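Local coordinates for protein phenol hydroxylase component phN (Pseudomonas stutzeri, PDB 3U52) that probably forms the diiron oxygenase subunit of a bacterial multicomponent phenol hydroxylase, which hydroxylates phenols with molecular oxygen, at residues K71-F76 and Q145-S150; D77-N82 and M149-K154. All coordinates share one frame; numbering follows the deposited sequence.

Contact 1 (K71-F76 and Q145-S150)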
# COMPACT_ATOMS: atom_id res chain seq x y z
N LYS A 71 -3.06 3.40 1.13
CA LYS A 71 -2.12 2.50 1.82
C LYS A 71 -2.76 1.19 2.30
O LYS A 71 -2.17 0.13 2.10
CB LYS A 71 -1.35 3.22 2.93
CG LYS A 71 -0.48 4.37 2.37
CD LYS A 71 0.58 4.89 3.35
CE LYS A 71 -0.04 5.51 4.60
NZ LYS A 71 0.76 6.71 5.07
N LEU A 72 -3.97 1.30 2.88
CA LEU A 72 -4.76 0.18 3.38
C LEU A 72 -5.10 -0.80 2.28
O LEU A 72 -4.89 -1.99 2.45
CB LEU A 72 -6.06 0.71 4.02
CG LEU A 72 -7.02 -0.35 4.63
CD1 LEU A 72 -6.58 -0.68 6.03
CD2 LEU A 72 -8.47 0.08 4.64
N TYR A 73 -5.63 -0.32 1.15
CA TYR A 73 -5.99 -1.16 0.03
C TYR A 73 -4.81 -1.83 -0.70
O TYR A 73 -4.93 -2.96 -1.16
CB TYR A 73 -6.91 -0.43 -0.96
CG TYR A 73 -8.31 -0.42 -0.39
CD1 TYR A 73 -9.16 -1.53 -0.55
CD2 TYR A 73 -8.73 0.63 0.42
CE1 TYR A 73 -10.45 -1.53 0.04
CE2 TYR A 73 -10.01 0.64 1.00
CZ TYR A 73 -10.86 -0.44 0.81
OH TYR A 73 -12.13 -0.45 1.38
N ALA A 74 -3.68 -1.14 -0.75
CA ALA A 74 -2.43 -1.72 -1.30
C ALA A 74 -2.03 -2.94 -0.47
O ALA A 74 -1.62 -3.95 -1.02
CB ALA A 74 -1.31 -0.71 -1.24
N ILE A 75 -2.15 -2.80 0.85
CA ILE A 75 -1.81 -3.89 1.78
C ILE A 75 -2.82 -5.03 1.63
O ILE A 75 -2.43 -6.22 1.61
CB ILE A 75 -1.69 -3.38 3.24
CG1 ILE A 75 -0.46 -2.47 3.36
CG2 ILE A 75 -1.58 -4.54 4.25
CD1 ILE A 75 -0.39 -1.55 4.56
N PHE A 76 -4.11 -4.69 1.55
CA PHE A 76 -5.16 -5.71 1.40
C PHE A 76 -4.96 -6.55 0.13
O PHE A 76 -5.25 -7.78 0.13
CB PHE A 76 -6.58 -5.09 1.32
CG PHE A 76 -7.15 -4.64 2.64
CD1 PHE A 76 -6.57 -4.98 3.85
CD2 PHE A 76 -8.34 -3.91 2.65
CE1 PHE A 76 -7.14 -4.55 5.07
CE2 PHE A 76 -8.91 -3.45 3.86
CZ PHE A 76 -8.33 -3.80 5.07
N GLN A 145 -14.00 -3.18 6.67
CA GLN A 145 -14.14 -4.50 7.26
C GLN A 145 -14.67 -5.55 6.28
O GLN A 145 -14.11 -6.63 6.22
CB GLN A 145 -14.99 -4.42 8.55
CG GLN A 145 -14.21 -3.67 9.64
CD GLN A 145 -15.06 -3.29 10.83
OE1 GLN A 145 -16.16 -3.79 10.96
NE2 GLN A 145 -14.53 -2.39 11.71
N GLN A 146 -15.68 -5.22 5.45
CA GLN A 146 -16.13 -6.18 4.44
C GLN A 146 -14.99 -6.53 3.50
O GLN A 146 -14.88 -7.69 3.03
CB GLN A 146 -17.27 -5.65 3.57
CG GLN A 146 -18.53 -5.29 4.33
CD GLN A 146 -19.14 -6.48 5.05
OE1 GLN A 146 -19.26 -7.59 4.49
NE2 GLN A 146 -19.57 -6.25 6.30
N HIS A 147 -14.16 -5.54 3.18
CA HIS A 147 -13.05 -5.78 2.24
C HIS A 147 -11.95 -6.56 2.93
O HIS A 147 -11.38 -7.45 2.31
CB HIS A 147 -12.57 -4.44 1.65
CG HIS A 147 -13.59 -3.81 0.73
ND1 HIS A 147 -13.75 -2.46 0.59
CD2 HIS A 147 -14.48 -4.38 -0.11
CE1 HIS A 147 -14.71 -2.21 -0.28
NE2 HIS A 147 -15.17 -3.36 -0.71
N ALA A 148 -11.72 -6.28 4.22
CA ALA A 148 -10.67 -6.97 5.00
C ALA A 148 -10.93 -8.47 5.11
O ALA A 148 -10.00 -9.26 4.98
CB ALA A 148 -10.51 -6.37 6.42
N MET A 149 -12.18 -8.82 5.40
CA MET A 149 -12.62 -10.18 5.64
C MET A 149 -12.86 -10.96 4.35
O MET A 149 -13.01 -12.19 4.37
CB MET A 149 -13.92 -10.18 6.45
CG MET A 149 -13.79 -9.73 7.92
SD MET A 149 -12.50 -10.74 8.70
CE MET A 149 -11.02 -9.73 8.71
N SER A 150 -12.85 -10.26 3.22
CA SER A 150 -13.24 -10.83 1.96
C SER A 150 -12.43 -12.08 1.63
O SER A 150 -12.98 -13.09 1.22
CB SER A 150 -13.03 -9.81 0.86
OG SER A 150 -13.72 -10.25 -0.28
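Y73, F76 and H147 all carry CG anti to their own carbonyl carbon, beside the backbone N (chi1 -78° in Y73), and this common torsion delivers the tyrosine hydroxyl to the imidazole and the phenyl ring to A148. The contact lies on the flank of the helical bundle that holds the diiron site: helix 125-155 supplies iron ligands E138 and H141, and helix 58-81 runs beside it. The two segments are close to parallel, 19° between their directions. At a closest axis separation of 10.8 Å, Y73, F76 and H147 reach into the gap.

One bond, 2.7 Å between Y73 OH and H147 ND1, is the polar link, and either atom could be the donor. The hydroxyl lies at the edge of the imidazole, in its plane, while ND1 in turn sits at the edge of the tyrosine ring; the planes are turned 70° against each other. H147 NE2 is hydrogen-bonded to the backbone of a chain of another protein, and an aromatic side chain of that chain meets the ring edge-to-face. With both nitrogens held, the imidazole is fixed in rotation and bridges helix 58-81 to the partner protein.

One turn further along, F76 comes in over the A148 backbone. Its CA and that of A148 are 6.7 Å apart, the nearest pair in the two segments. A148 CA makes a CH-pi contact over one face of the phenyl ring, 4.2 Å from the centroid. The other face is covered from within its own helix, with L72 O 3.5 Å above the plane. A148 also lines a xenon site with F100, M149 and T222, and the methyl that touches the xenon is the one packed on the ring rim, with F76 CZ 3.6 Å from A148 CB.

Contact 2 (D77-N82 and M149-K154)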
# COMPACT_ATOMS: atom_id res chain seq x y z
N ASP A 77 -4.62 -5.90 -0.99
CA ASP A 77 -4.37 -6.61 -2.24
C ASP A 77 -3.14 -7.51 -2.15
O ASP A 77 -3.14 -8.58 -2.75
CB ASP A 77 -4.15 -5.66 -3.43
CG ASP A 77 -5.38 -4.83 -3.78
OD1 ASP A 77 -5.14 -3.69 -4.24
OD2 ASP A 77 -6.55 -5.29 -3.64
N ALA A 78 -2.09 -7.05 -1.47
CA ALA A 78 -0.85 -7.81 -1.29
C ALA A 78 -1.09 -9.06 -0.43
O ALA A 78 -0.48 -10.14 -0.66
CB ALA A 78 0.20 -6.94 -0.60
N PHE A 79 -1.91 -8.87 0.60
CA PHE A 79 -2.32 -9.95 1.50
C PHE A 79 -2.99 -11.06 0.72
O PHE A 79 -2.61 -12.23 0.85
CB PHE A 79 -3.25 -9.39 2.59
CG PHE A 79 -3.76 -10.41 3.56
CD1 PHE A 79 -3.03 -10.78 4.65
CD2 PHE A 79 -5.02 -10.99 3.36
CE1 PHE A 79 -3.52 -11.75 5.58
CE2 PHE A 79 -5.51 -11.94 4.26
CZ PHE A 79 -4.76 -12.31 5.36
N ALA A 80 -3.97 -10.69 -0.12
CA ALA A 80 -4.73 -11.62 -0.94
C ALA A 80 -3.89 -12.28 -2.04
O ALA A 80 -4.01 -13.51 -2.24
CB ALA A 80 -5.94 -10.89 -1.57
N GLN A 81 -3.08 -11.47 -2.75
CA GLN A 81 -2.21 -11.96 -3.82
C GLN A 81 -1.18 -12.96 -3.28
O GLN A 81 -0.87 -13.95 -3.96
CB GLN A 81 -1.62 -10.80 -4.70
CG GLN A 81 -0.08 -10.49 -4.65
CD GLN A 81 0.29 -8.92 -4.67
OE1 GLN A 81 -0.47 -8.07 -5.21
NE2 GLN A 81 1.49 -8.57 -4.07
N ASN A 82 -0.72 -12.75 -2.04
CA ASN A 82 0.27 -13.61 -1.39
C ASN A 82 -0.29 -14.68 -0.42
O ASN A 82 0.46 -15.26 0.37
CB ASN A 82 1.38 -12.77 -0.76
CG ASN A 82 2.16 -11.99 -1.83
OD1 ASN A 82 2.86 -12.60 -2.65
ND2 ASN A 82 1.97 -10.67 -1.87
N MET A 149 -12.18 -8.82 5.40
CA MET A 149 -12.62 -10.18 5.64
C MET A 149 -12.86 -10.96 4.35
O MET A 149 -13.01 -12.19 4.37
CB MET A 149 -13.92 -10.18 6.45
CG MET A 149 -13.79 -9.73 7.92
SD MET A 149 -12.50 -10.74 8.70
CE MET A 149 -11.02 -9.73 8.71
N SER A 150 -12.85 -10.26 3.22
CA SER A 150 -13.24 -10.83 1.96
C SER A 150 -12.43 -12.08 1.63
O SER A 150 -12.98 -13.09 1.22
CB SER A 150 -13.03 -9.81 0.86
OG SER A 150 -13.72 -10.25 -0.28
N HIS A 151 -11.13 -12.00 1.86
CA HIS A 151 -10.23 -13.06 1.45
C HIS A 151 -10.38 -14.22 2.45
O HIS A 151 -10.25 -15.38 2.05
CB HIS A 151 -8.78 -12.53 1.42
CG HIS A 151 -7.78 -13.54 0.92
ND1 HIS A 151 -7.69 -13.89 -0.42
CD2 HIS A 151 -6.87 -14.29 1.57
CE1 HIS A 151 -6.72 -14.77 -0.57
NE2 HIS A 151 -6.20 -15.02 0.62
N TYR A 152 -10.72 -13.91 3.70
CA TYR A 152 -10.95 -14.99 4.70
C TYR A 152 -12.20 -15.79 4.34
O TYR A 152 -12.21 -17.02 4.45
CB TYR A 152 -11.01 -14.47 6.13
CG TYR A 152 -9.66 -14.08 6.70
CD1 TYR A 152 -9.28 -12.75 6.80
CD2 TYR A 152 -8.77 -15.06 7.17
CE1 TYR A 152 -8.02 -12.39 7.36
CE2 TYR A 152 -7.53 -14.74 7.67
CZ TYR A 152 -7.15 -13.41 7.78
OH TYR A 152 -5.91 -13.12 8.30
N ASN A 153 -13.23 -15.08 3.88
CA ASN A 153 -14.48 -15.66 3.39
C ASN A 153 -14.29 -16.63 2.22
O ASN A 153 -15.03 -17.61 2.07
CB ASN A 153 -15.49 -14.56 2.99
CG ASN A 153 -16.77 -15.14 2.39
OD1 ASN A 153 -17.11 -14.89 1.21
ND2 ASN A 153 -17.46 -15.95 3.17
N LYS A 154 -13.29 -16.38 1.37
CA LYS A 154 -12.99 -17.34 0.30
C LYS A 154 -12.39 -18.67 0.76
O LYS A 154 -12.45 -19.67 -0.01
CB LYS A 154 -12.07 -16.72 -0.73
CG LYS A 154 -12.67 -15.42 -1.29
CD LYS A 154 -11.83 -14.83 -2.40
CE LYS A 154 -12.35 -13.46 -2.74
NZ LYS A 154 -11.67 -12.95 -3.98
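Just before F79 and A80 reach across to H151 and Y152, the carbonyl O of A78 is gripped twice by N82, through its backbone N and its side-chain amide. N82 ND2 is 2.8 Å from A78 O, and the bond is bent, with 139° at the hydrogen. The amide thus folds back over the last turn of helix 58-81, where N82 is the first residue to leave helical geometry.

F79, H151 and Y152 build an aromatic cluster between the two helices. F79 has CG anti to the backbone N (chi1 178°), and this carries its ring across to the second helix, where CZ and CE2 do the touching. F79 CZ lies 3.6 Å from Y152 CZ and close to the hydroxyl, which is itself hydrogen-bonded to D219. On the other flank, F79 CE2 meets H151 CD2 at 3.8 Å; these ring planes stand at 79°.

H151 lies flat against the backbone of A80, with A80 CA 3.8 Å from the imidazole centroid in a CH-pi contact over the face. A80 O is on the same side of the ring plane, 3.4 Å from H151 CE1. H151 NE2 is hydrogen-bonded to H85, and the ring also meets that of H155, a copper ligand.

Helix 125-155 is kinked here, the N atoms of H151 and Y152 making no bond to the preceding turn. Around the cluster, M220 and A221 of helix 220-250 pack on F79, and L97 of helix 94-103 packs on Y152, so four helices converge where helix 58-81 ends.

How the contacts relate
From the N terminus, the chain first runs along helix 58-81, passing through 71-76 and then directly into 77-82, where the helix ends. After helices 94-103 and 105-121 it returns in helix 125-155, meeting 145-150 and then 149-154. Because the two helices run the same way, the contacts follow in the same order on both: their loops cross, each spanning just under 70 residues. Contacts 1 and 2 share M149 and S150, and their centres are about 8 Å apart. Together they form one continuous seam between helices 58-81 and 125-155; the second subunit packs on helix 58-81, and the chain of another protein reaches both helices.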